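Local coordinates for mandelate racemase/muconate lactonizing protein (Thermobispora bispora, PDB 3VC5) that probably catalyses the magnesium-dependent dehydration of D-glucarate to 5-dehydro-4-deoxy-D-glucarate, as a member of the enolase superfamily, at residues G425-R428 against S433-T436; P38-L41 against V46-P49; H313-L318 against A322-L327. All coordinates share one frame; numbering follows the deposited sequence.

Contact 1 of 3, residues G425-R428 against S433-T436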
loop_
_atom_site.group_PDB
_atom_site.type_symbol
_atom_site.label_atom_id
_atom_site.label_comp_id
_atom_site.label_asym_id
_atom_site.label_seq_id
_atom_site.Cartn_x
_atom_site.Cartn_y
_atom_site.Cartn_z
ATOM N N GLY A 425 18.978 32.349 -5.065
ATOM C CA GLY A 425 19.893 33.323 -4.473
ATOM C C GLY A 425 21.265 33.231 -5.106
ATOM O O GLY A 425 21.920 34.259 -5.363
ATOM N N TYR A 426 21.707 32.002 -5.360
ATOM C CA TYR A 426 23.007 31.800 -6.005
ATOM C C TYR A 426 22.961 32.387 -7.431
ATOM O O TYR A 426 23.874 33.135 -7.846
ATOM C CB TYR A 426 23.388 30.315 -6.001
ATOM C CG TYR A 426 24.765 30.005 -6.573
ATOM C CD1 TYR A 426 25.885 30.757 -6.219
ATOM C CD2 TYR A 426 24.935 28.944 -7.456
ATOM C CE1 TYR A 426 27.140 30.454 -6.738
ATOM C CE2 TYR A 426 26.174 28.630 -7.974
ATOM C CZ TYR A 426 27.272 29.406 -7.632
ATOM O OH TYR A 426 28.514 29.072 -8.144
ATOM N N MET A 427 21.895 32.105 -8.181
ATOM C CA MET A 427 21.801 32.688 -9.523
ATOM C C MET A 427 21.752 34.221 -9.458
ATOM O O MET A 427 22.366 34.901 -10.273
ATOM C CB MET A 427 20.589 32.186 -10.322
ATOM C CG MET A 427 20.463 32.896 -11.686
ATOM S SD MET A 427 21.862 32.506 -12.773
ATOM C CE MET A 427 21.343 30.869 -13.279
ATOM N N ARG A 428 20.987 34.760 -8.511
ATOM C CA ARG A 428 20.879 36.208 -8.342
ATOM C C ARG A 428 22.221 36.885 -8.053
ATOM O O ARG A 428 22.395 38.082 -8.324
ATOM C CB ARG A 428 19.867 36.545 -7.243
ATOM C CG ARG A 428 18.422 36.417 -7.696
ATOM C CD ARG A 428 17.453 36.587 -6.528
ATOM N NE ARG A 428 16.075 36.763 -6.982
ATOM C CZ ARG A 428 15.016 36.766 -6.174
ATOM N NH1 ARG A 428 15.171 36.588 -4.863
ATOM N NH2 ARG A 428 13.797 36.941 -6.672
ATOM N N SER A 433 18.566 40.412 -11.521
ATOM C CA SER A 433 17.188 40.494 -11.996
ATOM C C SER A 433 16.524 39.119 -12.108
ATOM O O SER A 433 15.311 39.016 -12.291
ATOM C CB SER A 433 17.142 41.197 -13.355
ATOM O OG SER A 433 17.612 40.327 -14.377
ATOM N N PHE A 434 17.313 38.055 -11.983
ATOM C CA PHE A 434 16.756 36.716 -12.116
ATOM C C PHE A 434 15.728 36.405 -11.025
ATOM O O PHE A 434 15.878 36.822 -9.873
ATOM C CB PHE A 434 17.856 35.646 -12.088
ATOM C CG PHE A 434 17.321 34.239 -12.176
ATOM C CD1 PHE A 434 17.027 33.672 -13.409
ATOM C CD2 PHE A 434 17.098 33.488 -11.031
ATOM C CE1 PHE A 434 16.519 32.373 -13.509
ATOM C CE2 PHE A 434 16.592 32.172 -11.113
ATOM C CZ PHE A 434 16.303 31.616 -12.359
ATOM N N SER A 435 14.687 35.666 -11.410
ATOM C CA SER A 435 13.741 35.097 -10.475
ATOM C C SER A 435 13.346 33.724 -10.992
ATOM O O SER A 435 13.334 33.492 -12.197
ATOM C CB SER A 435 12.505 35.986 -10.337
ATOM O OG SER A 435 12.825 37.121 -9.575
ATOM N N THR A 436 13.050 32.811 -10.076
ATOM C CA THR A 436 12.631 31.465 -10.452
ATOM C C THR A 436 11.587 31.535 -11.556
ATOM O O THR A 436 10.603 32.292 -11.457
ATOM C CB THR A 436 12.115 30.687 -9.226
ATOM O OG1 THR A 436 13.203 30.510 -8.304
ATOM C CG2 THR A 436 11.528 29.309 -9.631
#
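Met-427 and Phe-434 meet because both send CG anti to their own backbone N (chi1 176° and 178°): the methionine chain leaves its helix and passes across the phenylalanine ring at about a right angle. The methionine methylene, rather than its sulfur, makes the close approach. Met-427 CG lies 3.5 Å from Phe-434 CG, over one face but offset toward the rim, in a CH-pi contact. The bend at chi2 (65°) sets Met-427 SD above the same face, 5.1 Å from the Phe-434 ring centroid, a distant Met-aromatic contact; the bend at chi3 turns only the CE methyl.

A polar grip completes the pair. Extended from CG to NE, the Arg-428 chain reaches along the returning backbone and presents the edge of its guanidinium group. Arg-428 NE donates to Phe-434 O at 2.9 Å in a nearly straight bond, and Arg-428 NH2 donates to Ser-435 OG at 3.1 Å. Both acceptors lie close to the guanidinium plane, so two adjacent N-H groups fix its rotation. Ser-435 OG in turn gives a weak bond to Phe-434 O, so the carbonyl oxygen takes one firm donor and one weak one. Glu-424 adds a long, weak ion pair to Arg-428 NH2.

The arrangement shows how a chain that has just left a helix can be folded back against it: Phe-434 is held twice, its ring by Met-427 and its backbone carbonyl by Arg-428. Helix 423-430 is thus held to the segment that follows it, while Met-427 and Tyr-426 also rest on Val-46 of strand 45-46.

Contact 2 of 3, residues P38-L41 against V46-P49. With PO4 (phosphate ion), chain B.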
loop_
_atom_site.group_PDB
_atom_site.type_symbol
_atom_site.label_atom_id
_atom_site.label_comp_id
_atom_site.label_asym_id
_atom_site.label_seq_id
_atom_site.Cartn_x
_atom_site.Cartn_y
_atom_site.Cartn_z
ATOM N N PRO A 38 28.312 20.189 -9.769
ATOM C CA PRO A 38 28.556 21.158 -10.868
ATOM C C PRO A 38 27.458 22.222 -10.966
ATOM O O PRO A 38 26.428 22.112 -10.278
ATOM C CB PRO A 38 28.555 20.266 -12.128
ATOM C CG PRO A 38 28.729 18.854 -11.640
ATOM C CD PRO A 38 28.044 18.828 -10.283
ATOM N N PRO A 39 27.661 23.249 -11.824
ATOM C CA PRO A 39 26.705 24.365 -11.972
ATOM C C PRO A 39 25.557 23.973 -12.924
ATOM O O PRO A 39 25.418 24.498 -14.042
ATOM C CB PRO A 39 27.577 25.503 -12.541
ATOM C CG PRO A 39 28.649 24.781 -13.311
ATOM C CD PRO A 39 28.957 23.545 -12.467
ATOM N N LEU A 40 24.737 23.042 -12.449
ATOM C CA LEU A 40 23.597 22.538 -13.185
ATOM C C LEU A 40 22.459 23.575 -13.141
ATOM O O LEU A 40 22.041 24.024 -12.070
ATOM C CB LEU A 40 23.153 21.211 -12.568
ATOM C CG LEU A 40 24.241 20.155 -12.401
ATOM C CD1 LEU A 40 23.663 18.851 -11.761
ATOM C CD2 LEU A 40 24.959 19.850 -13.699
ATOM N N LEU A 41 22.001 23.996 -14.320
ATOM C CA LEU A 41 20.987 25.032 -14.427
ATOM C C LEU A 41 19.586 24.426 -14.346
ATOM O O LEU A 41 19.345 23.302 -14.782
ATOM C CB LEU A 41 21.166 25.771 -15.765
ATOM C CG LEU A 41 22.494 26.523 -15.898
ATOM C CD1 LEU A 41 22.787 26.826 -17.353
ATOM C CD2 LEU A 41 22.389 27.835 -15.136
ATOM N N VAL A 46 20.583 27.983 -10.485
ATOM C CA VAL A 46 21.709 27.077 -10.764
ATOM C C VAL A 46 22.114 26.399 -9.470
ATOM O O VAL A 46 22.070 27.032 -8.409
ATOM C CB VAL A 46 22.877 27.853 -11.425
ATOM C CG1 VAL A 46 23.330 29.006 -10.533
ATOM C CG2 VAL A 46 24.072 26.922 -11.786
ATOM N N HIS A 47 22.501 25.120 -9.536
ATOM C CA HIS A 47 22.968 24.422 -8.336
ATOM C C HIS A 47 24.215 25.094 -7.760
ATOM O O HIS A 47 25.084 25.544 -8.511
ATOM C CB HIS A 47 23.359 22.984 -8.685
ATOM C CG HIS A 47 22.199 22.063 -8.903
ATOM N ND1 HIS A 47 22.269 20.714 -8.631
ATOM C CD2 HIS A 47 20.947 22.292 -9.379
ATOM C CE1 HIS A 47 21.105 20.147 -8.920
ATOM N NE2 HIS A 47 20.281 21.088 -9.362
ATOM N N GLN A 48 24.295 25.136 -6.425
ATOM C CA GLN A 48 25.441 25.706 -5.736
ATOM C C GLN A 48 26.632 24.740 -5.777
ATOM O O GLN A 48 26.473 23.565 -6.087
ATOM C CB GLN A 48 25.081 26.064 -4.299
ATOM C CG GLN A 48 24.161 27.286 -4.195
ATOM C CD GLN A 48 23.401 27.314 -2.893
ATOM O OE1 GLN A 48 22.563 26.440 -2.632
ATOM N NE2 GLN A 48 23.685 28.312 -2.063
ATOM N N PRO A 49 27.825 25.234 -5.435
ATOM C CA PRO A 49 29.002 24.362 -5.569
ATOM C C PRO A 49 29.048 23.187 -4.574
ATOM O O PRO A 49 29.806 22.214 -4.779
ATOM C CB PRO A 49 30.196 25.310 -5.304
ATOM C CG PRO A 49 29.661 26.677 -5.316
ATOM C CD PRO A 49 28.164 26.633 -5.115
HETATM P P PO4 B . 17.112 19.538 -9.317
HETATM O O1 PO4 B . 17.519 20.780 -10.012
HETATM O O2 PO4 B . 18.391 18.752 -9.128
HETATM O O3 PO4 B . 16.518 19.826 -8.002
HETATM O O4 PO4 B . 16.164 18.843 -10.154
#
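The imidazole of His-47 carries Leu-40 CB over one face, nearly above its centre, and meets phosphate O1 at its edge, in the ring plane. The CH-pi distance from Leu-40 CB to the His-47 ring centroid is 4.0 Å. These groups sit where a beta hairpin, strands 41-42 and 45-46, opens out at its base within the N-terminal capping domain of the enolase superfamily, whose loops close over the barrel's active site. Leu-41 and Val-46 form an antiparallel non-hydrogen-bonded pair, with Leu-41 CD2 3.7 Å from Val-46 CB.

One residue farther out, His-47 N donates to Leu-40 O at 2.8 Å, and the same oxygen takes a CA-H...O contact from Val-46. Val-46 CG2, anti to the backbone N, reaches back to the carbonyl carbon of Pro-39, the centre of an inverse gamma turn that bends the first segment.

On the other side of the imidazole, His-47 ND1 is hydrogen-bonded to Asp-37, which thus helps set the ring's rotation as a second-shell partner. With an alanine here, Asp-37 and phosphate O1 would probably both lose their partner, and a gap is likely to open beside Leu-40 CB. The ion, probably from the crystallisation liquor, is also bound by Lys-211, a predicted proton acceptor, and by Asn-42, His-367 and Arg-421, which suggests that His-47 borders the substrate pocket. The bond from His-47 NE2 to phosphate O1 is 2.9 Å long and nearly straight, with an N-H...O angle of 174°.

Contact 3 of 3, residues H313-L318 against A322-L327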
loop_
_atom_site.group_PDB
_atom_site.type_symbol
_atom_site.label_atom_id
_atom_site.label_comp_id
_atom_site.label_asym_id
_atom_site.label_seq_id
_atom_site.Cartn_x
_atom_site.Cartn_y
_atom_site.Cartn_z
ATOM N N HIS A 313 12.060 9.951 -0.373
ATOM C CA HIS A 313 12.602 10.960 0.550
ATOM C C HIS A 313 11.547 11.956 1.001
ATOM O O HIS A 313 11.735 12.632 2.013
ATOM C CB HIS A 313 13.774 11.730 -0.081
ATOM C CG HIS A 313 14.912 10.854 -0.512
ATOM N ND1 HIS A 313 14.985 10.330 -1.777
ATOM C CD2 HIS A 313 16.045 10.464 0.130
ATOM C CE1 HIS A 313 16.112 9.620 -1.892
ATOM N NE2 HIS A 313 16.755 9.669 -0.734
ATOM N N TYR A 314 10.452 12.085 0.249
ATOM C CA TYR A 314 9.378 12.974 0.751
ATOM C C TYR A 314 8.003 12.318 0.738
ATOM O O TYR A 314 7.047 12.939 1.220
ATOM C CB TYR A 314 9.370 14.365 0.049
ATOM C CG TYR A 314 9.153 14.339 -1.458
ATOM C CD1 TYR A 314 7.875 14.236 -1.995
ATOM C CD2 TYR A 314 10.230 14.425 -2.348
ATOM C CE1 TYR A 314 7.662 14.266 -3.373
ATOM C CE2 TYR A 314 10.029 14.460 -3.714
ATOM C CZ TYR A 314 8.753 14.323 -4.225
ATOM O OH TYR A 314 8.580 14.342 -5.596
ATOM N N TRP A 315 7.894 11.072 0.239
ATOM C CA TRP A 315 6.624 10.319 0.363
ATOM C C TRP A 315 6.620 9.435 1.625
ATOM O O TRP A 315 5.664 8.728 1.880
ATOM C CB TRP A 315 6.304 9.491 -0.888
ATOM C CG TRP A 315 5.791 10.310 -2.037
ATOM C CD1 TRP A 315 6.540 10.962 -2.986
ATOM C CD2 TRP A 315 4.417 10.548 -2.374
ATOM N NE1 TRP A 315 5.723 11.558 -3.915
ATOM C CE2 TRP A 315 4.407 11.346 -3.559
ATOM C CE3 TRP A 315 3.197 10.165 -1.797
ATOM C CZ2 TRP A 315 3.222 11.761 -4.179
ATOM C CZ3 TRP A 315 1.986 10.592 -2.417
ATOM C CH2 TRP A 315 2.025 11.373 -3.613
ATOM N N GLY A 316 7.709 9.453 2.390
ATOM C CA GLY A 316 7.701 8.824 3.712
ATOM C C GLY A 316 8.300 7.439 3.795
ATOM O O GLY A 316 7.878 6.625 4.643
ATOM N N GLY A 317 9.339 7.177 3.005
ATOM C CA GLY A 317 10.032 5.904 3.132
ATOM C C GLY A 317 9.635 4.870 2.098
ATOM O O GLY A 317 8.738 5.103 1.251
ATOM N N LEU A 318 10.285 3.703 2.159
ATOM C CA LEU A 318 10.053 2.703 1.136
ATOM C C LEU A 318 8.655 2.059 1.182
ATOM O O LEU A 318 8.006 1.866 0.144
ATOM C CB LEU A 318 11.139 1.624 1.164
ATOM C CG LEU A 318 12.573 2.171 1.256
ATOM C CD1 LEU A 318 13.530 1.012 1.042
ATOM C CD2 LEU A 318 12.843 3.278 0.209
ATOM N N ALA A 322 5.795 2.243 -1.624
ATOM C CA ALA A 322 5.188 1.052 -2.235
ATOM C C ALA A 322 3.651 1.108 -2.197
ATOM O O ALA A 322 2.992 0.728 -3.171
ATOM C CB ALA A 322 5.715 -0.256 -1.566
ATOM N N HIS A 323 3.088 1.554 -1.073
ATOM C CA HIS A 323 1.610 1.698 -0.956
ATOM C C HIS A 323 1.096 2.678 -1.993
ATOM O O HIS A 323 0.055 2.439 -2.635
ATOM C CB HIS A 323 1.209 2.161 0.434
ATOM C CG HIS A 323 1.278 1.088 1.475
ATOM N ND1 HIS A 323 0.295 0.916 2.420
ATOM C CD2 HIS A 323 2.210 0.130 1.715
ATOM C CE1 HIS A 323 0.617 -0.096 3.214
ATOM N NE2 HIS A 323 1.772 -0.600 2.796
ATOM N N ILE A 324 1.772 3.812 -2.121
ATOM C CA ILE A 324 1.392 4.797 -3.156
ATOM C C ILE A 324 1.498 4.247 -4.568
ATOM O O ILE A 324 0.667 4.566 -5.429
ATOM C CB ILE A 324 2.117 6.142 -2.952
ATOM C CG1 ILE A 324 1.784 6.714 -1.570
ATOM C CG2 ILE A 324 1.809 7.129 -4.100
ATOM C CD1 ILE A 324 0.305 6.989 -1.323
ATOM N N ALA A 325 2.519 3.431 -4.838
ATOM C CA ALA A 325 2.622 2.814 -6.145
ATOM C C ALA A 325 1.367 1.970 -6.426
ATOM O O ALA A 325 0.826 2.002 -7.546
ATOM C CB ALA A 325 3.907 1.936 -6.253
ATOM N N THR A 326 0.905 1.200 -5.449
ATOM C CA THR A 326 -0.313 0.382 -5.641
ATOM C C THR A 326 -1.511 1.292 -5.950
ATOM O O THR A 326 -2.352 0.988 -6.836
ATOM C CB THR A 326 -0.621 -0.457 -4.346
ATOM O OG1 THR A 326 0.410 -1.429 -4.204
ATOM C CG2 THR A 326 -2.014 -1.159 -4.426
ATOM N N LEU A 327 -1.563 2.420 -5.244
ATOM C CA LEU A 327 -2.696 3.337 -5.389
ATOM C C LEU A 327 -2.666 3.883 -6.820
ATOM O O LEU A 327 -3.667 3.830 -7.546
ATOM C CB LEU A 327 -2.597 4.470 -4.372
ATOM C CG LEU A 327 -3.678 5.549 -4.367
ATOM C CD1 LEU A 327 -3.648 6.240 -3.012
ATOM C CD2 LEU A 327 -3.481 6.557 -5.541
#
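Ile-324 reaches Trp-315 through both branches that leave its CB, and the two side chains cross at about a right angle. From CB, which points toward the tryptophan, CG1 runs anti to the carbonyl carbon (chi1 -59°), and Ile-324 CG1 comes to 3.7 Å from Trp-315 CE3. The other branch, Ile-324 CG2, lies over a face of the six-membered ring, 4.2 Å from its Trp-315 centroid, in a CH-pi contact. At the tip, Ile-324 CD1 touches Trp-315 CZ3 at 4.1 Å.

The backbone link is a first-turn helical bond: Ala-322 N donates to Leu-318 O at 2.9 Å. Between the short helix and the long one stand Gly-316 and Gly-317, both at positive phi angles where a side chain would jam against the preceding carbonyl oxygen; Gly-317 takes the N-cap position.

This is the modified TIM barrel of the enolase superfamily, and the Trp-315 side chain lies about 7 Å from those of the magnesium ligand Asn-287 and of His-338, a predicted proton acceptor. Trp-315 and Ile-324 share Leu-308 and Ile-310 of strand 307-310 and Leu-296 of helix 296-302, filling the layer between barrel strand and outer helices. On the same helix, next to Ile-324, His-323 stacks on His-323 of the second subunit.

How the contacts relate
The three contacts come in series along the chain: contact 2, then contact 3, then contact 1. Contacts 1 and 2 are neighbours, their centres 12 Å apart, and they touch directly. Tyr-426 of helix 423-430 packs on Gln-48, and Met-427 CE lies 3.7 Å from Leu-41 CD2, so the C-terminal region backs the N-terminal hairpin beside the phosphate site. Contact 3 belongs to the barrel domain, across the chain's centre, about 29 Å from contact 2 and 33 Å from contact 1 between centres. It joins strand 307-310 to the helical layer and the subunit interface. Contacts 1 and 2 are each local in sequence, yet bring the two end regions of the chain together on the capping side.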